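PDB 3UOR: ABC transporter sugar binding protein from Xanthomonas axonopodis pv. citri, which probably binds maltose or a related sugar in the periplasm and delivers it to the membrane components of an ABC importer. Local coordinates for residues L274-P278 / G279-N283; A167-E170 / Q171-A175. All blocks are in the same frame, centred on the assembly; numbering follows the deposited sequence.

Contact 1: residues L274-P278 / G279-N283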
loop_
_atom_site.group_PDB
_atom_site.type_symbol
_atom_site.label_atom_id
_atom_site.label_comp_id
_atom_site.label_asym_id
_atom_site.label_seq_id
_atom_site.Cartn_x
_atom_site.Cartn_y
_atom_site.Cartn_z
ATOM N N LEU A 274 18.220 4.033 11.309
ATOM C CA LEU A 274 19.095 3.201 12.127
ATOM C C LEU A 274 20.467 2.946 11.504
ATOM O O LEU A 274 21.456 2.769 12.213
ATOM C CB LEU A 274 18.433 1.861 12.421
ATOM C CG LEU A 274 17.206 1.850 13.327
ATOM C CD1 LEU A 274 16.809 0.416 13.583
ATOM C CD2 LEU A 274 17.503 2.569 14.638
ATOM N N ARG A 275 20.532 2.918 10.181
ATOM C CA ARG A 275 21.757 2.515 9.504
ATOM C C ARG A 275 22.479 3.693 8.866
ATOM O O ARG A 275 23.563 3.551 8.307
ATOM C CB ARG A 275 21.455 1.417 8.478
ATOM C CG ARG A 275 20.762 0.210 9.105
ATOM C CD ARG A 275 20.340 -0.790 8.048
ATOM N NE ARG A 275 19.884 -2.032 8.656
ATOM C CZ ARG A 275 18.802 -2.130 9.419
ATOM N NH1 ARG A 275 18.067 -1.056 9.666
ATOM N NH2 ARG A 275 18.458 -3.301 9.943
ATOM N N GLN A 276 21.851 4.853 8.955
ATOM C CA GLN A 276 22.429 6.133 8.568
ATOM C C GLN A 276 23.865 6.255 9.103
ATOM O O GLN A 276 24.069 6.457 10.302
ATOM C CB GLN A 276 21.548 7.199 9.210
ATOM C CG GLN A 276 21.716 8.632 8.797
ATOM C CD GLN A 276 20.625 9.481 9.430
ATOM O OE1 GLN A 276 20.172 10.476 8.864
ATOM N NE2 GLN A 276 20.174 9.063 10.606
ATOM N N PRO A 277 24.868 6.135 8.223
ATOM C CA PRO A 277 26.255 6.231 8.704
ATOM C C PRO A 277 26.605 7.656 9.154
ATOM O O PRO A 277 26.104 8.609 8.573
ATOM C CB PRO A 277 27.083 5.824 7.479
ATOM C CG PRO A 277 26.229 6.173 6.308
ATOM C CD PRO A 277 24.789 6.006 6.756
ATOM N N PRO A 278 27.465 7.792 10.177
ATOM C CA PRO A 278 27.829 9.051 10.838
ATOM C C PRO A 278 27.579 10.343 10.045
ATOM O O PRO A 278 26.714 11.136 10.440
ATOM C CB PRO A 278 29.316 8.857 11.107
ATOM C CG PRO A 278 29.412 7.393 11.437
ATOM C CD PRO A 278 28.293 6.682 10.681
ATOM N N GLY A 279 28.315 10.559 8.959
ATOM C CA GLY A 279 28.225 11.821 8.241
ATOM C C GLY A 279 26.950 12.055 7.445
ATOM O O GLY A 279 26.806 13.089 6.787
ATOM N N MET A 280 26.017 11.109 7.532
ATOM C CA MET A 280 24.862 11.052 6.635
ATOM C C MET A 280 23.528 11.563 7.173
ATOM O O MET A 280 22.516 11.477 6.469
ATOM C CB MET A 280 24.652 9.618 6.154
ATOM C CG MET A 280 25.561 9.215 5.046
ATOM S SD MET A 280 25.058 9.964 3.497
ATOM C CE MET A 280 25.630 8.668 2.400
ATOM N N GLU A 281 23.495 12.065 8.404
ATOM C CA GLU A 281 22.250 12.618 8.914
ATOM C C GLU A 281 21.828 13.759 7.983
ATOM O O GLU A 281 22.649 14.612 7.626
ATOM C CB GLU A 281 22.391 13.089 10.368
ATOM C CG GLU A 281 21.120 13.742 10.931
ATOM C CD GLU A 281 20.687 13.193 12.298
ATOM O OE1 GLU A 281 21.530 13.097 13.218
ATOM O OE2 GLU A 281 19.489 12.872 12.455
ATOM N N GLY A 282 20.568 13.745 7.551
ATOM C CA GLY A 282 20.046 14.787 6.677
ATOM C C GLY A 282 20.533 14.821 5.226
ATOM O O GLY A 282 20.226 15.765 4.498
ATOM N N ASN A 283 21.290 13.814 4.798
ATOM C CA ASN A 283 21.654 13.695 3.390
ATOM C C ASN A 283 20.776 12.718 2.606
ATOM O O ASN A 283 21.102 12.347 1.480
ATOM C CB ASN A 283 23.135 13.352 3.225
ATOM C CG ASN A 283 24.026 14.568 3.376
ATOM O OD1 ASN A 283 24.085 15.424 2.488
ATOM N ND2 ASN A 283 24.713 14.664 4.512
#
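The carbonyl oxygen of Pro277 accepts the backbone N-H of Met280, with Met280 N 2.7 Å from Pro277 O. The donor lies in the carbonyl plane, and the N-H...O angle of 145° makes this short bond somewhat bent. It closes a tight bend around Pro278 and Gly279. On the flank of this bend the ring of Pro277 lies against the Met280 side chain, CG of Pro277 sitting 3.4 Å from CG of Met280, closer than ordinary van der Waals contact. CD of the same ring reaches CB of Met280, and the two side chains run obliquely past each other. Beyond CG the methionine folds at chi2 (-75°), which turns its sulfur and methyl off the proline and leaves CB and CG to make the contact. Gln276 reaches across from the end of helix 267-275. A chi1 of -169° sets its CG beside its own carbonyl carbon, and the extended chain beyond carries the amide to the backbone at Glu281, where Gln276 OE1 lies 3.0 Å from Glu281 CA. That oxygen takes a hydrogen bond from Trp284 NE1, while NE2 makes a weak one back to Lys273 O; the amide thereby links the helix end to the start of strand 284-287. A second bend follows at once: Asn283 N donates to Met280 O at 3.1 Å, closing a type II beta turn with Gly282 at its third position, where phi is positive. Pro277 also touches Phe255 of helix 250-256, and Met280 touches Asp152 of helix 151-156. Two successive chain reversals, the first built on a Pro-Pro-Gly sequence, thus make up a surface helix-to-strand connection in this solute-binding protein.

Contact 2: residues A167-E170 / Q171-A175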
loop_
_atom_site.group_PDB
_atom_site.type_symbol
_atom_site.label_atom_id
_atom_site.label_comp_id
_atom_site.label_asym_id
_atom_site.label_seq_id
_atom_site.Cartn_x
_atom_site.Cartn_y
_atom_site.Cartn_z
ATOM N N ALA A 167 8.978 12.735 -17.209
ATOM C CA ALA A 167 10.089 13.207 -18.048
ATOM C C ALA A 167 11.223 13.804 -17.217
ATOM O O ALA A 167 12.399 13.544 -17.483
ATOM C CB ALA A 167 9.616 14.212 -19.091
ATOM N N GLU A 168 10.876 14.610 -16.214
ATOM C CA GLU A 168 11.882 15.137 -15.291
ATOM C C GLU A 168 12.612 13.977 -14.590
ATOM O O GLU A 168 13.821 14.014 -14.380
ATOM C CB GLU A 168 11.230 16.051 -14.245
ATOM C CG GLU A 168 10.603 17.316 -14.827
ATOM C CD GLU A 168 9.756 18.089 -13.828
ATOM O OE1 GLU A 168 9.556 17.600 -12.679
ATOM O OE2 GLU A 168 9.296 19.194 -14.196
ATOM N N MET A 169 11.866 12.948 -14.217
ATOM C CA MET A 169 12.472 11.817 -13.537
ATOM C C MET A 169 13.502 11.141 -14.454
ATOM O O MET A 169 14.613 10.785 -14.019
ATOM C CB MET A 169 11.408 10.812 -13.089
ATOM C CG MET A 169 11.956 9.808 -12.078
ATOM S SD MET A 169 10.763 8.548 -11.645
ATOM C CE MET A 169 11.817 7.501 -10.651
ATOM N N GLU A 170 13.141 10.980 -15.727
ATOM C CA GLU A 170 14.059 10.361 -16.689
ATOM C C GLU A 170 15.363 11.163 -16.838
ATOM O O GLU A 170 16.464 10.596 -16.811
ATOM C CB GLU A 170 13.371 10.170 -18.046
ATOM C CG GLU A 170 12.159 9.255 -17.951
ATOM C CD GLU A 170 11.731 8.727 -19.312
ATOM O OE1 GLU A 170 12.028 9.375 -20.334
ATOM O OE2 GLU A 170 11.089 7.661 -19.364
ATOM N N GLN A 171 15.242 12.480 -16.974
ATOM C CA GLN A 171 16.421 13.342 -17.084
ATOM C C GLN A 171 17.290 13.292 -15.829
ATOM O O GLN A 171 18.502 13.211 -15.927
ATOM C CB GLN A 171 16.017 14.777 -17.383
ATOM C CG GLN A 171 15.364 14.918 -18.726
ATOM C CD GLN A 171 16.346 14.609 -19.826
ATOM O OE1 GLN A 171 17.485 15.082 -19.799
ATOM N NE2 GLN A 171 15.926 13.798 -20.789
ATOM N N VAL A 172 16.674 13.329 -14.649
ATOM C CA VAL A 172 17.446 13.231 -13.404
ATOM C C VAL A 172 18.168 11.878 -13.326
ATOM O O VAL A 172 19.349 11.797 -12.986
ATOM C CB VAL A 172 16.556 13.389 -12.152
ATOM C CG1 VAL A 172 17.346 13.020 -10.913
ATOM C CG2 VAL A 172 16.007 14.824 -12.053
ATOM N N MET A 173 17.457 10.805 -13.648
ATOM C CA MET A 173 18.088 9.488 -13.606
ATOM C C MET A 173 19.240 9.398 -14.599
ATOM O O MET A 173 20.282 8.833 -14.288
ATOM C CB MET A 173 17.075 8.353 -13.817
ATOM C CG MET A 173 16.156 8.143 -12.590
ATOM S SD MET A 173 15.033 6.748 -12.801
ATOM C CE MET A 173 14.013 7.296 -14.180
ATOM N N ALA A 174 19.065 9.958 -15.786
ATOM C CA ALA A 174 20.149 9.901 -16.776
ATOM C C ALA A 174 21.324 10.712 -16.234
ATOM O O ALA A 174 22.482 10.334 -16.398
ATOM C CB ALA A 174 19.692 10.440 -18.122
ATOM N N ALA A 175 21.019 11.809 -15.542
ATOM C CA ALA A 175 22.075 12.680 -15.033
ATOM C C ALA A 175 22.870 11.955 -13.936
ATOM O O ALA A 175 24.095 12.069 -13.853
ATOM C CB ALA A 175 21.498 14.012 -14.527
HETATM O O HOH W 1 12.750 13.297 -20.355
#
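Ala167 O is gripped twice: Gln171 N donates to it at 3.1 Å, and a water donates to the same oxygen at 2.9 Å. The water in turn accepts from the side-chain amide, Gln171 NE2 lying 3.2 Å from it, so one residue reaches the carbonyl both directly and through solvent. A chi1 of -65° keeps Gln171 CG beside its backbone N and 3.5 Å from Ala167 O, and the bend at chi2 (-66°) then turns the amide to the water. Three further backbone bonds continue the i to i+4 ladder of an alpha helix: Val172 N to Glu168 O, Met173 N to Met169 O and Ala174 N to Glu170 O, each 2.9 Å long. Glu168 looks back to the start of the helix, where Thr165 OG1 caps Glu168 N and Glu168 OE1 accepts from Lys164 N. On the buried side Met169 and Met173 meet one turn apart, CG of Met169 lying 3.9 Å from CE of Met173; the latter chain turns at chi3 (-64°), which brings its methyl back towards Met169. Both methionines rest on Ile187 of strand 187-188, and helix 221-235 receives Met169 through Phe229 and Met173 through Met233, which seats helix 166-180 against both elements.

In the fold
Contact 2 comes first along the chain, in the N-terminal half of helix 166-180, and contact 1 follows where helix 267-275 gives way to strand 284-287. Their centres are 25 Å apart and their nearest atoms about 13 Å, so they do not touch. Both lie far from the middle of the molecule, with centres about 27 Å (contact 1) and 25 Å (contact 2) from that of the chain. The mixed sheet relates them indirectly: strand 187-188, on which contact 2 packs, pairs with strand 259-264, which in turn pairs with strand 134-150, the partner of strand 284-287. No sugar is part of either contact; both are structural packing within the solute-binding fold.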